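Local coordinates for hypothetical protein (Bacteroides eggerthii, PDB 4JGL), which is of unknown function but folds as a streptavidin-like barrel with two extra helices and binds calcium in the crystal, at residues M26-N32 against G133-C139; P110-I115 against V126-V131; T42-G46 against L56-D60. All coordinates share one frame; numbering follows the deposited sequence. Where two conformers were deposited one is given.

Contact 1 of 3, residues M26-N32 against G133-C139; sequences MPAISAN and GKYYYLC
Where A28 meets Y136 and I29 meets Y135, the first and last strands of a streptavidin-like barrel run antiparallel and close the curled sheet on itself. A28 and Y136 form the non-hydrogen-bonded pair. In the hydrogen-bonded pair, I29 N gives its hydrogen to Y135 O at 2.9 Å and Y135 N returns one to I29 O at 2.8 Å. Further along, Y137 N reaches P27 O at 3.0 Å.

Three tyrosines use their rings differently on this frame. N32 CB sits 3.4 Å above the plane of the Y135 ring, over its centre, a CH-pi contact in which the amide plane is turned 42° from the ring. The Y136 ring takes A28 CB over one face, toward the rim, and M26 O at its edge. Y137 works through its tip: the hydroxyl donates to A31 O at 2.7 Å, approaching out of the carbonyl plane, and the ring presents its edge to that same oxygen. The I29 side chain crosses that of Y137 at about a right angle, with I29 CB 3.8 Å from Y137 CE1.

At the inner end, the chain of M26, a selenomethionine, bends at its last torsion (chi3 65°), which brings M26 CE to 3.6 Å from L138 CD2. F55 and F114 lie beside both residues. At the opposite end K134 runs extended past S30, and a water bridges A28 O and, weakly, K134 NZ.

The backbone bonds thus join the strands, while the buried Y137 hydroxyl, bonded also to F34 N, ties the loop beyond I29 to the last strand through two main-chain partners and leaves its own polar atom satisfied.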
HETATM    1  N   MSE A  26      -6.249   1.852   4.394  1.00  8.51           N
HETATM    2  CA  MSE A  26      -6.742   0.626   3.775  1.00  8.63           C
HETATM    3  C   MSE A  26      -7.391  -0.279   4.824  1.00  9.00           C
HETATM    4  O   MSE A  26      -6.831  -1.309   5.211  1.00 10.67           O
HETATM    5  CB  MSE A  26      -5.623  -0.130   3.062  1.00  8.75           C
HETATM    6  CG  MSE A  26      -4.917   0.693   1.969  1.00 10.23           C
HETATM    7 SE   MSE A  26      -3.704  -0.324   0.983  0.75  8.87          SE
HETATM    8  CE  MSE A  26      -4.987  -1.571   0.143  1.00 15.10           C
ATOM      9  N   PRO A  27      -8.585   0.099   5.281  1.00  9.67           N
ATOM     10  CA  PRO A  27      -9.341  -0.811   6.143  1.00 11.22           C
ATOM     11  C   PRO A  27      -9.831  -1.997   5.302  1.00 11.25           C
ATOM     12  O   PRO A  27     -10.008  -1.881   4.085  1.00 11.05           O
ATOM     13  CB  PRO A  27     -10.511   0.056   6.606  1.00 13.94           C
ATOM     14  CG  PRO A  27     -10.721   1.005   5.491  1.00 13.27           C
ATOM     15  CD  PRO A  27      -9.330   1.312   4.950  1.00 10.96           C
ATOM     16  N   ALA A  28     -10.066  -3.120   5.968  1.00 10.78           N
ATOM     17  CA  ALA A  28     -10.613  -4.318   5.370  1.00 10.97           C
ATOM     18  C   ALA A  28     -11.968  -4.595   6.005  1.00 11.13           C
ATOM     19  O   ALA A  28     -12.072  -4.683   7.209  1.00 12.90           O
ATOM     20  CB  ALA A  28      -9.680  -5.523   5.548  1.00 14.82           C
ATOM     21  N   ILE A  29     -12.992  -4.748   5.168  1.00 10.58           N
ATOM     22  CA  ILE A  29     -14.398  -4.852   5.613  1.00 11.28           C
ATOM     23  C   ILE A  29     -15.078  -5.991   4.865  1.00 11.60           C
ATOM     24  O   ILE A  29     -14.802  -6.214   3.690  1.00 12.66           O
ATOM     25  CB  ILE A  29     -15.118  -3.523   5.323  1.00 12.65           C
ATOM     26  CG1 ILE A  29     -14.384  -2.389   6.017  1.00 17.80           C
ATOM     27  CG2 ILE A  29     -16.590  -3.551   5.739  1.00 15.13           C
ATOM     28  CD1 ILE A  29     -14.859  -1.001   5.652  1.00 19.44           C
ATOM     29  N   SER A  30     -15.969  -6.732   5.540  1.00 12.70           N
ATOM     30  CA  SER A  30     -16.599  -7.885   4.900  1.00 12.78           C
ATOM     31  C   SER A  30     -17.458  -7.498   3.693  1.00 13.00           C
ATOM     32  O   SER A  30     -17.565  -8.269   2.745  1.00 14.84           O
ATOM     33  CB  SER A  30     -17.434  -8.688   5.901  1.00 13.33           C
ATOM     34  OG  SER A  30     -16.584  -9.240   6.869  1.00 16.30           O
ATOM     35  N   ALA A  31     -18.092  -6.330   3.748  1.00 13.12           N
ATOM     36  CA  ALA A  31     -18.931  -5.842   2.653  1.00 13.76           C
ATOM     37  C   ALA A  31     -18.107  -4.992   1.692  1.00 11.80           C
ATOM     38  O   ALA A  31     -17.242  -4.242   2.116  1.00 13.10           O
ATOM     39  CB  ALA A  31     -20.070  -5.009   3.197  1.00 14.17           C
ATOM     40  N   ASN A  32     -18.445  -5.046   0.410  1.00 12.87           N
ATOM     41  CA  ASN A  32     -17.785  -4.243  -0.622  1.00 13.83           C
ATOM     42  C   ASN A  32     -18.514  -2.951  -0.957  1.00 14.75           C
ATOM     43  O   ASN A  32     -18.086  -2.235  -1.852  1.00 16.31           O
ATOM     44  CB  ASN A  32     -17.524  -5.039  -1.897  1.00 15.67           C
ATOM     45  CG  ASN A  32     -18.764  -5.415  -2.633  1.00 19.13           C
ATOM     46  OD1 ASN A  32     -19.871  -5.041  -2.246  1.00 19.97           O
ATOM     47  ND2 ASN A  32     -18.593  -6.132  -3.754  1.00 23.99           N
ATOM     48  N   GLY A 133     -11.283 -13.107   3.484  1.00 14.44           N
ATOM     49  CA  GLY A 133     -12.685 -12.862   3.706  1.00 14.44           C
ATOM     50  C   GLY A 133     -13.159 -11.428   3.663  1.00 13.87           C
ATOM     51  O   GLY A 133     -14.333 -11.174   3.888  1.00 15.78           O
ATOM     52  N   LYS A 134     -12.269 -10.477   3.375  1.00 12.19           N
ATOM     53  CA  LYS A 134     -12.644  -9.074   3.410  1.00 11.63           C
ATOM     54  C   LYS A 134     -12.146  -8.289   2.220  1.00 11.14           C
ATOM     55  O   LYS A 134     -11.168  -8.646   1.580  1.00 11.92           O
ATOM     56  CB  LYS A 134     -12.148  -8.423   4.689  1.00 13.10           C
ATOM     57  CG  LYS A 134     -12.818  -9.048   5.936  1.00 15.56           C
ATOM     58  CD  LYS A 134     -12.463  -8.318   7.185  1.00 16.89           C
ATOM     59  CE  LYS A 134     -13.213  -8.843   8.408  1.00 20.80           C
ATOM     60  NZ  LYS A 134     -12.720  -8.213   9.661  1.00 26.62           N
ATOM     61  N   TYR A 135     -12.837  -7.188   1.954  1.00 10.24           N
ATOM     62  CA  TYR A 135     -12.458  -6.249   0.916  1.00  9.79           C
ATOM     63  C   TYR A 135     -11.614  -5.121   1.470  1.00  9.55           C
ATOM     64  O   TYR A 135     -12.033  -4.456   2.407  1.00 10.17           O
ATOM     65  CB  TYR A 135     -13.699  -5.640   0.267  1.00 10.80           C
ATOM     66  CG  TYR A 135     -14.573  -6.649  -0.437  1.00 11.77           C
ATOM     67  CD1 TYR A 135     -14.311  -7.022  -1.735  1.00 13.45           C
ATOM     68  CD2 TYR A 135     -15.647  -7.254   0.210  1.00 13.47           C
ATOM     69  CE1 TYR A 135     -15.098  -7.943  -2.391  1.00 13.86           C
ATOM     70  CE2 TYR A 135     -16.434  -8.177  -0.444  1.00 15.05           C
ATOM     71  CZ  TYR A 135     -16.171  -8.512  -1.739  1.00 14.95           C
ATOM     72  OH  TYR A 135     -16.979  -9.442  -2.381  1.00 19.31           O
ATOM     73  N   TYR A 136     -10.432  -4.915   0.887  1.00  9.95           N
ATOM     74  CA  TYR A 136      -9.662  -3.729   1.184  1.00  9.64           C
ATOM     75  C   TYR A 136     -10.243  -2.536   0.439  1.00  9.45           C
ATOM     76  O   TYR A 136     -10.599  -2.626  -0.732  1.00 11.47           O
ATOM     77  CB  TYR A 136      -8.204  -3.913   0.770  1.00  9.88           C
ATOM     78  CG  TYR A 136      -7.389  -4.683   1.769  1.00 10.88           C
ATOM     79  CD1 TYR A 136      -6.963  -4.093   2.949  1.00 11.42           C
ATOM     80  CD2 TYR A 136      -7.028  -5.998   1.538  1.00 13.32           C
ATOM     81  CE1 TYR A 136      -6.220  -4.796   3.901  1.00 13.57           C
ATOM     82  CE2 TYR A 136      -6.271  -6.702   2.467  1.00 15.56           C
ATOM     83  CZ  TYR A 136      -5.874  -6.099   3.646  1.00 15.82           C
ATOM     84  OH  TYR A 136      -5.153  -6.837   4.572  1.00 20.18           O
ATOM     85  N   TYR A 137     -10.304  -1.409   1.123  1.00  9.11           N
ATOM     86  CA  TYR A 137     -10.642  -0.136   0.532  1.00  9.07           C
ATOM     87  C   TYR A 137      -9.410   0.739   0.442  1.00  9.24           C
ATOM     88  O   TYR A 137      -8.433   0.539   1.171  1.00 10.92           O
ATOM     89  CB  TYR A 137     -11.691   0.574   1.384  1.00 10.24           C
ATOM     90  CG  TYR A 137     -13.062  -0.075   1.336  1.00  9.89           C
ATOM     91  CD1 TYR A 137     -13.312  -1.303   1.944  1.00 10.14           C
ATOM     92  CD2 TYR A 137     -14.119   0.541   0.689  1.00 10.44           C
ATOM     93  CE1 TYR A 137     -14.576  -1.870   1.927  1.00 10.70           C
ATOM     94  CE2 TYR A 137     -15.379  -0.025   0.674  1.00 11.52           C
ATOM     95  CZ  TYR A 137     -15.599  -1.221   1.307  1.00 11.03           C
ATOM     96  OH  TYR A 137     -16.877  -1.759   1.251  1.00 13.52           O
ATOM     97  N   LEU A 138      -9.470   1.724  -0.454  1.00  8.78           N
ATOM     98  CA  LEU A 138      -8.492   2.816  -0.485  1.00  8.71           C
ATOM     99  C   LEU A 138      -9.265   4.068  -0.118  1.00  8.62           C
ATOM    100  O   LEU A 138     -10.125   4.530  -0.859  1.00  9.84           O
ATOM    101  CB  LEU A 138      -7.862   2.984  -1.872  1.00  9.19           C
ATOM    102  CG  LEU A 138      -7.071   1.820  -2.435  1.00 10.84           C
ATOM    103  CD1 LEU A 138      -6.499   2.149  -3.798  1.00 12.27           C
ATOM    104  CD2 LEU A 138      -5.969   1.409  -1.520  1.00 14.79           C
ATOM    105  N   CYS A 139      -8.933   4.659   1.030  1.00  8.84           N
ATOM    106  CA  CYS A 139      -9.505   5.908   1.511  1.00  8.74           C
ATOM    107  C   CYS A 139      -8.429   6.968   1.476  1.00  9.36           C
ATOM    108  O   CYS A 139      -7.414   6.843   2.168  1.00  9.04           O
ATOM    109  CB  CYS A 139     -10.046   5.733   2.930  1.00 10.03           C
ATOM    110  SG  CYS A 139     -11.273   4.418   3.107  1.00 11.87           S
TER
HETATM  111  O   HOH W   1     -10.539  -5.564   9.713  1.00 39.15           O
HETATM  112  O   HOH W   2     -15.579 -11.681   7.080  1.00 35.91           O

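Contact 2 of 3, residues P110-I115 against V126-V131; sequences PSFTFI and VATEKV
Main-chain bonds between I115 and V126 set the pairing of these two antiparallel segments. I115 N donates to V126 O at 2.9 Å, and V126 N answers to I115 O, also at 2.9 Å. F114 and A127 follow as a non-hydrogen-bonded pair. The next bond, T128 N to T113 O at 2.9 Å, is bent at the hydrogen (139°), and beyond it the regular pairing gives way.

Water continues the polar pairing where the backbones part. One molecule accepts from T113 N at 3.0 Å and is hydrogen-bonded to T128 OG1 at 2.9 Å, bridging the two threonines across the start of the divergence.

Apolar contacts fall on two faces. On the face of I115 and V126, those side chains lie side by side and point the same way. The branching of I115 (chi1 66°) places CG1 between its own N and carbonyl carbon, alongside V126, and leaves I115 CG2 to meet T128 CG2 at 3.4 Å, tighter than ordinary van der Waals contact. On the face of F114 and A127, the small A127 CB touches both F112 CD1 and F114 CE1. V131 CG2 extends this patch: the V131 side chain crosses that of F112 at about a right angle to bring V131 CG2 to 3.8 Å from F112 CE1, and the same methyl touches P110 CB as well.

Two short strands, 112-116 and 125-127, here form a beta hairpin in the barrel wall, and the connection between them carries the calcium ligands T117, C120 and S123.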
ATOM      1  N   PRO A 110      -1.515 -11.843  -2.998  1.00 14.45           N
ATOM      2  CA  PRO A 110      -2.686 -11.508  -3.800  1.00 16.41           C
ATOM      3  C   PRO A 110      -2.445 -10.336  -4.747  1.00 13.00           C
ATOM      4  O   PRO A 110      -1.714  -9.395  -4.403  1.00 14.27           O
ATOM      5  CB  PRO A 110      -3.734 -11.105  -2.744  1.00 17.56           C
ATOM      6  CG  PRO A 110      -3.026 -10.804  -1.534  1.00 21.86           C
ATOM      7  CD  PRO A 110      -1.753 -11.630  -1.560  1.00 15.77           C
ATOM      8  N   SER A 111      -3.020 -10.425  -5.946  1.00 14.41           N
ATOM      9  CA  SER A 111      -3.160  -9.291  -6.832  1.00 13.59           C
ATOM     10  C   SER A 111      -4.379  -8.491  -6.397  1.00 14.13           C
ATOM     11  O   SER A 111      -5.235  -8.984  -5.647  1.00 16.31           O
ATOM     12  CB  SER A 111      -3.271  -9.730  -8.290  1.00 16.51           C
ATOM     13  OG  SER A 111      -2.102 -10.409  -8.709  1.00 19.44           O
ATOM     14  N   PHE A 112      -4.437  -7.244  -6.825  1.00 12.80           N
ATOM     15  CA  PHE A 112      -5.609  -6.421  -6.555  1.00 11.78           C
ATOM     16  C   PHE A 112      -6.071  -5.727  -7.824  1.00 11.60           C
ATOM     17  O   PHE A 112      -5.244  -5.250  -8.607  1.00 14.16           O
ATOM     18  CB  PHE A 112      -5.292  -5.311  -5.524  1.00 12.40           C
ATOM     19  CG  PHE A 112      -5.114  -5.803  -4.112  1.00 13.16           C
ATOM     20  CD1 PHE A 112      -6.229  -6.167  -3.379  1.00 14.57           C
ATOM     21  CD2 PHE A 112      -3.870  -5.867  -3.510  1.00 16.78           C
ATOM     22  CE1 PHE A 112      -6.099  -6.603  -2.074  1.00 15.21           C
ATOM     23  CE2 PHE A 112      -3.736  -6.325  -2.224  1.00 16.01           C
ATOM     24  CZ  PHE A 112      -4.841  -6.691  -1.507  1.00 16.58           C
ATOM     25  N   THR A 113      -7.380  -5.639  -7.979  1.00 11.36           N
ATOM     26  CA  THR A 113      -8.002  -4.674  -8.893  1.00 11.56           C
ATOM     27  C   THR A 113      -8.839  -3.751  -8.026  1.00 11.51           C
ATOM     28  O   THR A 113      -9.787  -4.211  -7.365  1.00 12.60           O
ATOM     29  CB  THR A 113      -8.878  -5.347  -9.947  1.00 14.01           C
ATOM     30  OG1 THR A 113      -8.049  -6.181 -10.776  1.00 19.54           O
ATOM     31  CG2 THR A 113      -9.572  -4.329 -10.882  1.00 16.08           C
ATOM     32  N   PHE A 114      -8.490  -2.473  -8.011  1.00 10.69           N
ATOM     33  CA  PHE A 114      -9.221  -1.468  -7.259  1.00 10.60           C
ATOM     34  C   PHE A 114     -10.151  -0.714  -8.202  1.00 11.67           C
ATOM     35  O   PHE A 114      -9.696  -0.188  -9.234  1.00 12.65           O
ATOM     36  CB  PHE A 114      -8.256  -0.514  -6.573  1.00 10.78           C
ATOM     37  CG  PHE A 114      -7.485  -1.149  -5.449  1.00 11.37           C
ATOM     38  CD1 PHE A 114      -8.133  -1.534  -4.274  1.00 12.14           C
ATOM     39  CD2 PHE A 114      -6.142  -1.381  -5.555  1.00 13.05           C
ATOM     40  CE1 PHE A 114      -7.424  -2.135  -3.235  1.00 13.73           C
ATOM     41  CE2 PHE A 114      -5.432  -1.979  -4.523  1.00 14.28           C
ATOM     42  CZ  PHE A 114      -6.089  -2.369  -3.378  1.00 14.63           C
ATOM     43  N   ILE A 115     -11.440  -0.671  -7.845  1.00 11.12           N
ATOM     44  CA  ILE A 115     -12.459  -0.006  -8.641  1.00 11.42           C
ATOM     45  C   ILE A 115     -13.029   1.181  -7.858  1.00 10.49           C
ATOM     46  O   ILE A 115     -13.041   1.176  -6.627  1.00 10.76           O
ATOM     47  CB  ILE A 115     -13.590  -0.957  -9.064  1.00 13.00           C
ATOM     48  CG1 ILE A 115     -14.404  -1.444  -7.877  1.00 13.58           C
ATOM     49  CG2 ILE A 115     -13.029  -2.134  -9.864  1.00 17.15           C
ATOM     50  CD1 ILE A 115     -15.634  -2.271  -8.300  1.00 17.80           C
ATOM     51  N   VAL A 126     -12.392   0.384  -3.917  1.00  9.23           N
ATOM     52  CA  VAL A 126     -12.547  -0.868  -3.194  1.00  9.41           C
ATOM     53  C   VAL A 126     -12.000  -1.994  -4.077  1.00  9.95           C
ATOM     54  O   VAL A 126     -12.079  -1.925  -5.309  1.00 10.55           O
ATOM     55  CB  VAL A 126     -14.035  -1.113  -2.816  1.00 10.60           C
ATOM     56  CG1 VAL A 126     -14.926  -1.253  -4.059  1.00 11.75           C
ATOM     57  CG2 VAL A 126     -14.176  -2.319  -1.861  1.00 11.28           C
ATOM     58  N   ALA A 127     -11.451  -3.021  -3.450  1.00  9.70           N
ATOM     59  CA  ALA A 127     -10.970  -4.195  -4.149  1.00 10.25           C
ATOM     60  C   ALA A 127     -12.134  -4.947  -4.769  1.00 11.53           C
ATOM     61  O   ALA A 127     -13.221  -4.962  -4.215  1.00 12.42           O
ATOM     62  CB  ALA A 127     -10.197  -5.097  -3.210  1.00 11.27           C
ATOM     63  N   THR A 128     -11.859  -5.627  -5.877  1.00 12.21           N
ATOM     64  CA  THR A 128     -12.874  -6.472  -6.519  1.00 13.62           C
ATOM     65  C   THR A 128     -13.004  -7.851  -5.873  1.00 14.29           C
ATOM     66  O   THR A 128     -14.058  -8.482  -6.024  1.00 17.78           O
ATOM     67  CB  THR A 128     -12.582  -6.669  -8.003  1.00 14.87           C
ATOM     68  OG1 THR A 128     -11.326  -7.296  -8.131  1.00 16.61           O
ATOM     69  CG2 THR A 128     -12.585  -5.351  -8.751  1.00 16.68           C
ATOM     70  N   GLU A 129     -11.966  -8.300  -5.161  1.00 13.70           N
ATOM     71  CA  GLU A 129     -11.937  -9.638  -4.575  0.50 14.59           C
ATOM     72  C   GLU A 129     -11.532  -9.579  -3.116  1.00 14.42           C
ATOM     73  O   GLU A 129     -10.788  -8.699  -2.711  1.00 14.84           O
ATOM     74  CB  GLU A 129     -10.968 -10.538  -5.334  0.50 16.21           C
ATOM     75  CG  GLU A 129     -11.399 -10.793  -6.761  0.50 20.38           C
ATOM     76  CD  GLU A 129     -10.605 -11.900  -7.434  0.50 29.02           C
ATOM     77  OE1 GLU A 129     -10.120 -12.814  -6.732  0.50 32.24           O
ATOM     78  OE2 GLU A 129     -10.479 -11.852  -8.673  0.50 32.08           O
ATOM     79  N   LYS A 130     -12.026 -10.537  -2.337  1.00 14.67           N
ATOM     80  CA  LYS A 130     -11.696 -10.645  -0.938  1.00 13.65           C
ATOM     81  C   LYS A 130     -10.292 -11.184  -0.737  1.00 13.63           C
ATOM     82  O   LYS A 130      -9.789 -12.010  -1.532  1.00 16.15           O
ATOM     83  CB  LYS A 130     -12.665 -11.611  -0.239  1.00 15.10           C
ATOM     84  CG  LYS A 130     -14.101 -11.108  -0.181  1.00 16.55           C
ATOM     85  CD  LYS A 130     -15.025 -12.140   0.429  1.00 20.33           C
ATOM     86  CE  LYS A 130     -16.480 -11.726   0.298  1.00 24.98           C
ATOM     87  NZ  LYS A 130     -17.371 -12.798   0.871  1.00 27.50           N
ATOM     88  N   VAL A 131      -9.702 -10.755   0.373  1.00 12.20           N
ATOM     89  CA  VAL A 131      -8.478 -11.311   0.919  1.00 12.29           C
ATOM     90  C   VAL A 131      -8.819 -11.649   2.362  1.00 12.97           C
ATOM     91  O   VAL A 131      -9.295 -10.814   3.108  1.00 13.45           O
ATOM     92  CB  VAL A 131      -7.330 -10.292   0.881  1.00 14.55           C
ATOM     93  CG1 VAL A 131      -6.105 -10.800   1.684  1.00 16.14           C
ATOM     94  CG2 VAL A 131      -6.977  -9.985  -0.560  1.00 15.91           C
TER
HETATM   95  O   HOH W   3      -9.114  -7.367  -6.263  1.00 15.30           O

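Contact 3 of 3, residues T42-G46 against L56-D60; sequences TPDYG and LKMHD
D44, with its carboxylate gripped by two side chains of the neighbouring strand, a histidine and a lysine, is the striking feature here. In one of its two conformers, D44 OD1 accepts from H59 ND1 at 2.7 Å through the syn lone pair, and the oxygen lies almost in the imidazole plane although carboxylate and ring are turned 60° apart. D44 OD2 takes K57 NZ on its anti lone pair, a salt bridge of 2.7 Å. The lysine chain runs extended until its last torsion (chi4 -74°), whose bend brings the ammonium round to the acid. A water donates to D44 OD1 at 2.8 Å, donates again to P43 O and accepts from D60 N. K57 also makes a cation-pi contact with Y136, and a methionine in its place would probably leave D44 OD2 without its charged mate and Y136 without its cation.

Behind this polar cluster, Y45 N binds M58 O at 3.0 Å and M58 N binds Y45 O at 2.8 Å. On their face of the sheet, CE of the selenomethionine M58 lies 3.9 Å from Y45 CD1, and F148 of helix 142-153 packs on both. A second water links Y45 OH to D60 OD2.

The antiparallel pairing, with G46 opposite K57, is that of a beta hairpin, strands 44-49 and 54-61 of the streptavidin-like barrel.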
ATOM      1  N   THR A  42      -8.915  -1.321  11.755  1.00 22.65           N
ATOM      2  CA  THR A  42      -7.472  -1.121  11.739  1.00 22.85           C
ATOM      3  C   THR A  42      -6.930  -1.138  10.315  1.00 21.73           C
ATOM      4  O   THR A  42      -7.070  -2.123   9.592  1.00 23.24           O
ATOM      5  CB  THR A  42      -6.705  -2.183  12.524  1.00 23.98           C
ATOM      6  OG1 THR A  42      -7.229  -2.301  13.855  1.00 29.70           O
ATOM      7  CG2 THR A  42      -5.241  -1.787  12.625  1.00 24.65           C
ATOM      8  N   PRO A  43      -6.251  -0.065   9.929  1.00 18.58           N
ATOM      9  CA  PRO A  43      -5.915   0.006   8.539  1.00 16.16           C
ATOM     10  C   PRO A  43      -4.469  -0.404   8.203  1.00 14.17           C
ATOM     11  O   PRO A  43      -3.553  -0.285   8.991  1.00 15.75           O
ATOM     12  CB  PRO A  43      -6.081   1.484   8.249  1.00 17.29           C
ATOM     13  CG  PRO A  43      -5.635   2.155   9.529  1.00 18.48           C
ATOM     14  CD  PRO A  43      -6.020   1.214  10.635  1.00 18.64           C
ATOM     15  N   ASP A  44      -4.322  -0.937   7.015  1.00 12.44           N
ATOM     16  CA  ASP A  44      -3.043  -0.913   6.337  0.50 10.78           C
ATOM     17  C   ASP A  44      -2.928   0.438   5.637  1.00 10.20           C
ATOM     18  O   ASP A  44      -3.835   1.267   5.721  1.00  9.31           O
ATOM     19  CB  ASP A  44      -2.980  -2.072   5.355  0.50 10.52           C
ATOM     20  CG  ASP A  44      -2.455  -3.351   5.996  0.50 13.91           C
ATOM     21  OD1 ASP A  44      -2.325  -3.397   7.248  0.50 11.73           O
ATOM     22  OD2 ASP A  44      -2.174  -4.298   5.240  0.50 17.09           O
ATOM     23  N   TYR A  45      -1.824   0.652   4.943  1.00  9.60           N
ATOM     24  CA  TYR A  45      -1.563   1.930   4.325  1.00  9.26           C
ATOM     25  C   TYR A  45      -1.181   1.705   2.881  1.00  8.92           C
ATOM     26  O   TYR A  45      -0.393   0.794   2.583  1.00 10.41           O
ATOM     27  CB  TYR A  45      -0.406   2.639   5.050  1.00 11.43           C
ATOM     28  CG  TYR A  45      -0.621   2.736   6.532  1.00 12.07           C
ATOM     29  CD1 TYR A  45      -0.288   1.690   7.387  1.00 13.43           C
ATOM     30  CD2 TYR A  45      -1.240   3.835   7.061  1.00 14.40           C
ATOM     31  CE1 TYR A  45      -0.508   1.778   8.748  1.00 15.79           C
ATOM     32  CE2 TYR A  45      -1.471   3.955   8.429  1.00 16.73           C
ATOM     33  CZ  TYR A  45      -1.126   2.919   9.257  1.00 16.46           C
ATOM     34  OH  TYR A  45      -1.342   3.009  10.616  1.00 21.76           O
ATOM     35  N   GLY A  46      -1.678   2.547   1.996  1.00  8.61           N
ATOM     36  CA  GLY A  46      -1.315   2.481   0.615  1.00  9.05           C
ATOM     37  C   GLY A  46      -0.665   3.734   0.079  1.00  8.36           C
ATOM     38  O   GLY A  46      -0.923   4.830   0.562  1.00  8.68           O
ATOM     39  N   LEU A  56       2.273   0.789  -3.373  1.00  9.41           N
ATOM     40  CA  LEU A  56       2.824   0.172  -2.184  0.50  9.21           C
ATOM     41  C   LEU A  56       1.746  -0.050  -1.147  1.00  9.55           C
ATOM     42  O   LEU A  56       0.885   0.790  -0.955  1.00  9.78           O
ATOM     43  CB  LEU A  56       3.954   1.023  -1.605  0.50  9.78           C
ATOM     44  CG  LEU A  56       5.296   0.942  -2.325  0.50 12.00           C
ATOM     45  CD1 LEU A  56       5.169   1.434  -3.759  0.50 15.18           C
ATOM     46  CD2 LEU A  56       6.366   1.718  -1.545  0.50 12.28           C
ATOM     47  N   LYS A  57       1.803  -1.200  -0.486  1.00  9.48           N
ATOM     48  CA  LYS A  57       0.873  -1.534   0.584  1.00  9.32           C
ATOM     49  C   LYS A  57       1.669  -1.932   1.809  1.00  8.85           C
ATOM     50  O   LYS A  57       2.479  -2.870   1.749  1.00 10.99           O
ATOM     51  CB  LYS A  57      -0.050  -2.672   0.154  1.00 11.40           C
ATOM     52  CG  LYS A  57      -1.006  -3.100   1.259  1.00 12.57           C
ATOM     53  CD  LYS A  57      -2.085  -4.019   0.721  1.00 16.64           C
ATOM     54  CE  LYS A  57      -3.120  -4.352   1.796  1.00 19.37           C
ATOM     55  NZ  LYS A  57      -2.546  -5.304   2.776  1.00 18.94           N
HETATM   56  N   MSE A  58       1.438  -1.236   2.919  1.00  9.24           N
HETATM   57  CA  MSE A  58       2.186  -1.420   4.162  1.00  9.67           C
HETATM   58  C   MSE A  58       1.309  -1.928   5.278  1.00  9.18           C
HETATM   59  O   MSE A  58       0.209  -1.417   5.495  1.00  9.97           O
HETATM   60  CB  MSE A  58       2.791  -0.090   4.551  1.00 10.49           C
HETATM   61  CG  MSE A  58       3.597  -0.109   5.837  1.00 12.00           C
HETATM   62 SE   MSE A  58       4.772   1.371   6.040  0.75 16.76          SE
HETATM   63  CE  MSE A  58       3.521   2.086   6.662  1.00 10.11           C
ATOM     64  N   HIS A  59       1.838  -2.909   5.988  1.00  9.75           N
ATOM     65  CA  HIS A  59       1.216  -3.511   7.158  1.00  9.85           C
ATOM     66  C   HIS A  59       2.161  -3.392   8.338  1.00  9.46           C
ATOM     67  O   HIS A  59       3.349  -3.677   8.231  1.00 10.53           O
ATOM     68  CB  HIS A  59       0.920  -4.984   6.873  1.00 10.19           C
ATOM     69  CG  HIS A  59       0.250  -5.715   7.983  1.00 10.26           C
ATOM     70  ND1 HIS A  59      -1.036  -5.455   8.364  1.00 12.52           N
ATOM     71  CD2 HIS A  59       0.678  -6.725   8.769  1.00 10.84           C
ATOM     72  CE1 HIS A  59      -1.369  -6.257   9.367  1.00 12.90           C
ATOM     73  NE2 HIS A  59      -0.341  -7.041   9.632  1.00 12.67           N
ATOM     74  N   ASP A  60       1.615  -2.965   9.469  1.00 10.74           N
ATOM     75  CA  ASP A  60       2.365  -2.785  10.720  1.00 11.68           C
ATOM     76  C   ASP A  60       2.151  -3.997  11.653  1.00 12.39           C
ATOM     77  O   ASP A  60       1.016  -4.371  11.943  1.00 14.81           O
ATOM     78  CB  ASP A  60       1.851  -1.497  11.383  1.00 14.63           C
ATOM     79  CG  ASP A  60       2.555  -1.125  12.661  1.00 20.86           C
ATOM     80  OD1 ASP A  60       3.291  -1.915  13.231  1.00 22.07           O
ATOM     81  OD2 ASP A  60       2.320   0.019  13.114  1.00 25.33           O
TER
HETATM   82  O   HOH W   4      -1.213  -2.113   9.507  1.00 16.08           O
HETATM   83  O   HOH W   5       1.390   2.206  12.024  0.50 22.75           O

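In the fold
Contact 1 lies between the other two in the sheet: its strand 135-140 pairs with 125-127 of contact 2, and its strand 22-29 with 44-49 of contact 3. Its centre lies about 9 Å from that of contact 2 and about 12 Å from that of contact 3. Y136 O meets A127 N at 2.9 Å on one flank, and M26 N meets D44 O at 2.8 Å on the other. Contacts 2 and 3, both hairpins nested in the loop closed by contact 1, have centres about 14 Å apart, yet F112 CE2 still touches K57 CD at 4.1 Å. Calcium is near this seam: the side chains of Y137 and V126 are about 8 and 9 Å from a bound ion, and C120, a calcium ligand, is disulfide-bonded to C35.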